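Local coordinates for lovastatin nonaketide synthase, polyketide synthase component (Aspergillus terreus, PDB 7CPX), which builds the nonaketide dihydromonacolin L, a lovastatin precursor, from malonyl-CoA, with S-adenosylmethionine as methyl donor and NADPH as reductant, as a homodimer with lovC, at residues Y762-M775 and A815-L827. The protein carries 2 engineered substitutions. Sequence-based numbering, arbitrary orientation.
Sequences YHSHHMLPCADPYM and AKYWKDNLVSPVL
Met775 lies over the aliphatic part of Lys819, Met775 SD 3.5 Å from Lys819 CD, while its CG rests against the methyl of Ala815. Its chain runs extended as far as SD and then bends (chi3 68°), which leaves CE also close to Lys819 CD. Lys819 is fully extended, with CG anti to its backbone N (chi1 169°); it passes Ala771 CB on the way and delivers its ammonium to Asp772. Lys819 NZ meets Asp772 OD1 at 3.0 Å, nearly in line with the C-O bond, in a salt bridge at the partly exposed margin of the helix pair. On another side, Tyr774 turns its ring edge to the carbonyl of Trp818, in the ring plane, and Tyr774 OH donates a weak hydrogen bond to Trp818 O (3.3 Å). The Tyr774 ring also makes a cation-pi contact with Arg681. Farther along, Val823 CG2 touches both Ala771 CB and Leu768 CD1.

Near His763 the two segments also meet through their backbones. His763 N donates a hydrogen bond to Leu822 O (2.9 Å), and His763 CA offers a C-H...O contact to Val823 O. The imidazole leans against 815-827, with Ser824 O near CD2 and Val826 CG2 near NE2 and CE1, while Asn821 O lies at its edge, near the ring plane. Leu822 CD1 packs against Tyr762 CB and Met767 SD.

The first turns of helix 768-780, residues 768-775, run roughly antiparallel to helix 815-820 (153°), the two segment axes coming within 9.6 Å, inside the malonyl-CoA:ACP transacylase domain. Trp818 continues the packing onto helices 657-665 and 671-682. Asn821 ND2 bonds to Ser656 O, in a probable GxSxG nucleophile elbow that links strand 648-652 of the parallel sheet to helix 657-665.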
loop_
_atom_site.group_PDB
_atom_site.type_symbol
_atom_site.label_atom_id
_atom_site.label_comp_id
_atom_site.label_asym_id
_atom_site.label_seq_id
_atom_site.Cartn_x
_atom_site.Cartn_y
_atom_site.Cartn_z
ATOM N N TYR A 762 -22.491 87.287 36.709
ATOM C CA TYR A 762 -21.311 87.010 37.513
ATOM C C TYR A 762 -20.054 87.397 36.744
ATOM O O TYR A 762 -20.064 87.536 35.518
ATOM C CB TYR A 762 -21.247 85.532 37.921
ATOM C CG TYR A 762 -21.928 84.586 36.958
ATOM C CD1 TYR A 762 -21.281 84.139 35.814
ATOM C CD2 TYR A 762 -23.220 84.137 37.198
ATOM C CE1 TYR A 762 -21.903 83.273 34.934
ATOM C CE2 TYR A 762 -23.849 83.272 36.325
ATOM C CZ TYR A 762 -23.186 82.843 35.195
ATOM O OH TYR A 762 -23.811 81.982 34.323
ATOM N N HIS A 763 -18.965 87.574 37.491
ATOM C CA HIS A 763 -17.695 88.051 36.951
ATOM C C HIS A 763 -17.805 89.477 36.424
ATOM O O HIS A 763 -16.961 89.921 35.639
ATOM C CB HIS A 763 -17.178 87.116 35.852
ATOM C CG HIS A 763 -17.139 85.677 36.259
ATOM N ND1 HIS A 763 -17.390 84.646 35.378
ATOM C CD2 HIS A 763 -16.878 85.096 37.453
ATOM C CE1 HIS A 763 -17.287 83.492 36.015
ATOM N NE2 HIS A 763 -16.977 83.737 37.275
ATOM N N SER A 764 -18.840 90.199 36.847
ATOM C CA SER A 764 -19.046 91.589 36.472
ATOM C C SER A 764 -19.575 92.340 37.685
ATOM O O SER A 764 -19.802 91.760 38.750
ATOM C CB SER A 764 -20.008 91.715 35.283
ATOM O OG SER A 764 -21.240 91.070 35.554
ATOM N N HIS A 765 -19.772 93.648 37.518
ATOM C CA HIS A 765 -20.189 94.476 38.644
ATOM C C HIS A 765 -21.580 94.114 39.148
ATOM O O HIS A 765 -21.905 94.427 40.299
ATOM C CB HIS A 765 -20.146 95.956 38.256
ATOM C CG HIS A 765 -21.268 96.384 37.363
ATOM N ND1 HIS A 765 -21.165 96.397 35.989
ATOM C CD2 HIS A 765 -22.517 96.824 37.651
ATOM C CE1 HIS A 765 -22.302 96.822 35.468
ATOM N NE2 HIS A 765 -23.139 97.088 36.454
ATOM N N HIS A 766 -22.400 93.454 38.327
ATOM C CA HIS A 766 -23.775 93.161 38.724
ATOM C C HIS A 766 -23.823 92.449 40.071
ATOM O O HIS A 766 -24.559 92.857 40.976
ATOM C CB HIS A 766 -24.462 92.316 37.648
ATOM C CG HIS A 766 -24.782 93.074 36.398
ATOM N ND1 HIS A 766 -25.943 92.870 35.681
ATOM C CD2 HIS A 766 -24.094 94.033 35.734
ATOM C CE1 HIS A 766 -25.957 93.672 34.633
ATOM N NE2 HIS A 766 -24.847 94.388 34.640
ATOM N N MET A 767 -23.043 91.382 40.220
ATOM C CA MET A 767 -22.965 90.651 41.477
ATOM C C MET A 767 -21.852 91.154 42.385
ATOM O O MET A 767 -21.673 90.611 43.480
ATOM C CB MET A 767 -22.764 89.156 41.205
ATOM C CG MET A 767 -24.025 88.431 40.759
ATOM S SD MET A 767 -23.730 86.688 40.399
ATOM C CE MET A 767 -25.380 86.143 39.969
ATOM N N LEU A 768 -21.101 92.172 41.963
ATOM C CA LEU A 768 -20.014 92.679 42.799
ATOM C C LEU A 768 -20.502 93.203 44.141
ATOM O O LEU A 768 -19.922 92.823 45.174
ATOM C CB LEU A 768 -19.240 93.757 42.034
ATOM C CG LEU A 768 -18.111 94.444 42.806
ATOM C CD1 LEU A 768 -17.122 93.421 43.347
ATOM C CD2 LEU A 768 -17.403 95.456 41.921
ATOM N N PRO A 769 -21.528 94.057 44.219
ATOM C CA PRO A 769 -21.934 94.567 45.538
ATOM C C PRO A 769 -22.410 93.478 46.481
ATOM O O PRO A 769 -21.966 93.435 47.636
ATOM C CB PRO A 769 -23.054 95.562 45.203
ATOM C CG PRO A 769 -23.562 95.139 43.877
ATOM C CD PRO A 769 -22.384 94.585 43.141
ATOM N N CYS A 770 -23.288 92.584 46.022
ATOM C CA CYS A 770 -23.767 91.505 46.878
ATOM C C CYS A 770 -22.633 90.614 47.366
ATOM O O CYS A 770 -22.782 89.953 48.398
ATOM C CB CYS A 770 -24.803 90.662 46.131
ATOM S SG CYS A 770 -26.263 91.586 45.597
ATOM N N ALA A 771 -21.508 90.582 46.649
ATOM C CA ALA A 771 -20.368 89.792 47.101
ATOM C C ALA A 771 -19.802 90.325 48.410
ATOM O O ALA A 771 -19.264 89.551 49.210
ATOM C CB ALA A 771 -19.282 89.774 46.027
ATOM N N ASP A 772 -19.909 91.635 48.648
ATOM C CA ASP A 772 -19.356 92.209 49.874
ATOM C C ASP A 772 -20.009 91.627 51.120
ATOM O O ASP A 772 -19.312 90.974 51.915
ATOM C CB ASP A 772 -19.477 93.734 49.821
ATOM C CG ASP A 772 -18.567 94.354 48.777
ATOM O OD1 ASP A 772 -17.500 93.772 48.494
ATOM O OD2 ASP A 772 -18.919 95.427 48.241
ATOM N N PRO A 773 -21.312 91.813 51.361
ATOM C CA PRO A 773 -21.909 91.201 52.559
ATOM C C PRO A 773 -21.768 89.691 52.583
ATOM O O PRO A 773 -21.508 89.109 53.644
ATOM C CB PRO A 773 -23.377 91.642 52.481
ATOM C CG PRO A 773 -23.620 91.893 51.037
ATOM C CD PRO A 773 -22.331 92.435 50.497
ATOM N N TYR A 774 -21.909 89.039 51.426
ATOM C CA TYR A 774 -21.769 87.588 51.370
ATOM C C TYR A 774 -20.436 87.152 51.963
ATOM O O TYR A 774 -20.391 86.313 52.870
ATOM C CB TYR A 774 -21.908 87.112 49.923
ATOM C CG TYR A 774 -21.060 85.908 49.580
ATOM C CD1 TYR A 774 -21.404 84.640 50.024
ATOM C CD2 TYR A 774 -19.919 86.042 48.799
ATOM C CE1 TYR A 774 -20.631 83.538 49.709
ATOM C CE2 TYR A 774 -19.141 84.947 48.478
ATOM C CZ TYR A 774 -19.502 83.698 48.935
ATOM O OH TYR A 774 -18.730 82.606 48.615
ATOM N N MET A 775 -19.339 87.743 51.488
ATOM C CA MET A 775 -18.036 87.429 52.061
ATOM C C MET A 775 -18.015 87.744 53.550
ATOM O O MET A 775 -17.480 86.965 54.349
ATOM C CB MET A 775 -16.939 88.207 51.333
ATOM C CG MET A 775 -15.529 87.765 51.693
ATOM S SD MET A 775 -14.250 88.787 50.936
ATOM C CE MET A 775 -14.495 90.335 51.803
ATOM N N ALA A 815 -11.671 83.858 52.718
ATOM C CA ALA A 815 -12.973 84.309 52.236
ATOM C C ALA A 815 -12.848 85.095 50.939
ATOM O O ALA A 815 -13.768 85.081 50.111
ATOM C CB ALA A 815 -13.662 85.156 53.306
ATOM N N LYS A 816 -11.725 85.789 50.746
ATOM C CA LYS A 816 -11.540 86.559 49.523
ATOM C C LYS A 816 -11.530 85.660 48.295
ATOM O O LYS A 816 -11.942 86.087 47.213
ATOM C CB LYS A 816 -10.249 87.371 49.606
ATOM C CG LYS A 816 -10.249 88.393 50.731
ATOM C CD LYS A 816 -8.973 89.215 50.751
ATOM C CE LYS A 816 -9.001 90.249 51.867
ATOM N NZ LYS A 816 -7.761 91.070 51.904
ATOM N N TYR A 817 -11.074 84.414 48.437
ATOM C CA TYR A 817 -11.142 83.480 47.318
ATOM C C TYR A 817 -12.586 83.133 46.977
ATOM O O TYR A 817 -12.964 83.093 45.798
ATOM C CB TYR A 817 -10.347 82.217 47.644
ATOM C CG TYR A 817 -10.369 81.185 46.540
ATOM C CD1 TYR A 817 -9.989 81.517 45.247
ATOM C CD2 TYR A 817 -10.763 79.878 46.792
ATOM C CE1 TYR A 817 -10.005 80.580 44.236
ATOM C CE2 TYR A 817 -10.780 78.932 45.786
ATOM C CZ TYR A 817 -10.400 79.289 44.509
ATOM O OH TYR A 817 -10.416 78.353 43.500
ATOM N N TRP A 818 -13.412 82.884 47.994
ATOM C CA TRP A 818 -14.819 82.601 47.738
ATOM C C TRP A 818 -15.527 83.816 47.153
ATOM O O TRP A 818 -16.504 83.669 46.410
ATOM C CB TRP A 818 -15.503 82.146 49.026
ATOM C CG TRP A 818 -14.804 81.001 49.698
ATOM C CD1 TRP A 818 -13.843 81.083 50.662
ATOM C CD2 TRP A 818 -15.008 79.605 49.454
ATOM N NE1 TRP A 818 -13.436 79.825 51.035
ATOM C CE2 TRP A 818 -14.136 78.899 50.308
ATOM C CE3 TRP A 818 -15.842 78.881 48.596
ATOM C CZ2 TRP A 818 -14.076 77.508 50.330
ATOM C CZ3 TRP A 818 -15.781 77.499 48.621
ATOM C CH2 TRP A 818 -14.904 76.828 49.482
ATOM N N LYS A 819 -15.057 85.022 47.482
ATOM C CA LYS A 819 -15.588 86.220 46.837
ATOM C C LYS A 819 -15.158 86.293 45.376
ATOM O O LYS A 819 -15.978 86.563 44.489
ATOM C CB LYS A 819 -15.129 87.465 47.596
ATOM C CG LYS A 819 -15.405 88.776 46.876
ATOM C CD LYS A 819 -15.082 89.969 47.758
ATOM C CE LYS A 819 -15.217 91.275 46.993
ATOM N NZ LYS A 819 -14.930 92.456 47.853
ATOM N N ASP A 820 -13.874 86.052 45.106
ATOM C CA ASP A 820 -13.386 86.025 43.734
ATOM C C ASP A 820 -14.094 84.964 42.907
ATOM O O ASP A 820 -14.135 85.076 41.676
ATOM C CB ASP A 820 -11.878 85.769 43.720
ATOM C CG ASP A 820 -11.098 86.843 44.449
ATOM O OD1 ASP A 820 -11.726 87.799 44.951
ATOM O OD2 ASP A 820 -9.856 86.732 44.520
ATOM N N ASN A 821 -14.641 83.935 43.558
ATOM C CA ASN A 821 -15.387 82.912 42.832
ATOM C C ASN A 821 -16.443 83.541 41.933
ATOM O O ASN A 821 -16.662 83.084 40.805
ATOM C CB ASN A 821 -16.038 81.940 43.817
ATOM C CG ASN A 821 -16.833 80.853 43.121
ATOM O OD1 ASN A 821 -16.551 80.496 41.977
ATOM N ND2 ASN A 821 -17.840 80.325 43.809
ATOM N N LEU A 822 -17.108 84.591 42.416
ATOM C CA LEU A 822 -18.100 85.313 41.635
ATOM C C LEU A 822 -17.621 86.676 41.157
ATOM O O LEU A 822 -18.276 87.274 40.297
ATOM C CB LEU A 822 -19.389 85.498 42.453
ATOM C CG LEU A 822 -20.328 84.293 42.567
ATOM C CD1 LEU A 822 -20.918 83.930 41.213
ATOM C CD2 LEU A 822 -19.619 83.095 43.181
ATOM N N VAL A 823 -16.505 87.181 41.683
ATOM C CA VAL A 823 -16.011 88.501 41.302
ATOM C C VAL A 823 -14.945 88.371 40.222
ATOM O O VAL A 823 -15.098 88.903 39.116
ATOM C CB VAL A 823 -15.462 89.257 42.526
ATOM C CG1 VAL A 823 -14.739 90.529 42.090
ATOM C CG2 VAL A 823 -16.589 89.582 43.498
ATOM N N SER A 824 -13.861 87.665 40.530
ATOM C CA SER A 824 -12.720 87.626 39.632
ATOM C C SER A 824 -13.046 86.829 38.369
ATOM O O SER A 824 -13.857 85.900 38.402
ATOM C CB SER A 824 -11.513 87.005 40.328
ATOM O OG SER A 824 -11.150 87.746 41.479
ATOM N N PRO A 825 -12.429 87.176 37.237
ATOM C CA PRO A 825 -12.592 86.352 36.035
ATOM C C PRO A 825 -11.972 84.977 36.232
ATOM O O PRO A 825 -11.018 84.803 36.993
ATOM C CB PRO A 825 -11.863 87.152 34.951
ATOM C CG PRO A 825 -10.877 87.984 35.693
ATOM C CD PRO A 825 -11.528 88.318 37.003
ATOM N N VAL A 826 -12.526 83.994 35.529
ATOM C CA VAL A 826 -12.137 82.598 35.687
ATOM C C VAL A 826 -11.242 82.210 34.519
ATOM O O VAL A 826 -11.667 82.254 33.358
ATOM C CB VAL A 826 -13.366 81.679 35.766
ATOM C CG1 VAL A 826 -12.942 80.245 36.042
ATOM C CG2 VAL A 826 -14.335 82.168 36.835
ATOM N N LEU A 827 -10.006 81.830 34.826
ATOM C CA LEU A 827 -9.080 81.299 33.826
ATOM C C LEU A 827 -9.099 79.772 33.854
ATOM O O LEU A 827 -8.121 79.107 34.197
ATOM C CB LEU A 827 -7.673 81.842 34.064
ATOM C CG LEU A 827 -7.442 83.305 33.676
ATOM C CD1 LEU A 827 -8.197 84.248 34.605
ATOM C CD2 LEU A 827 -5.956 83.631 33.670
#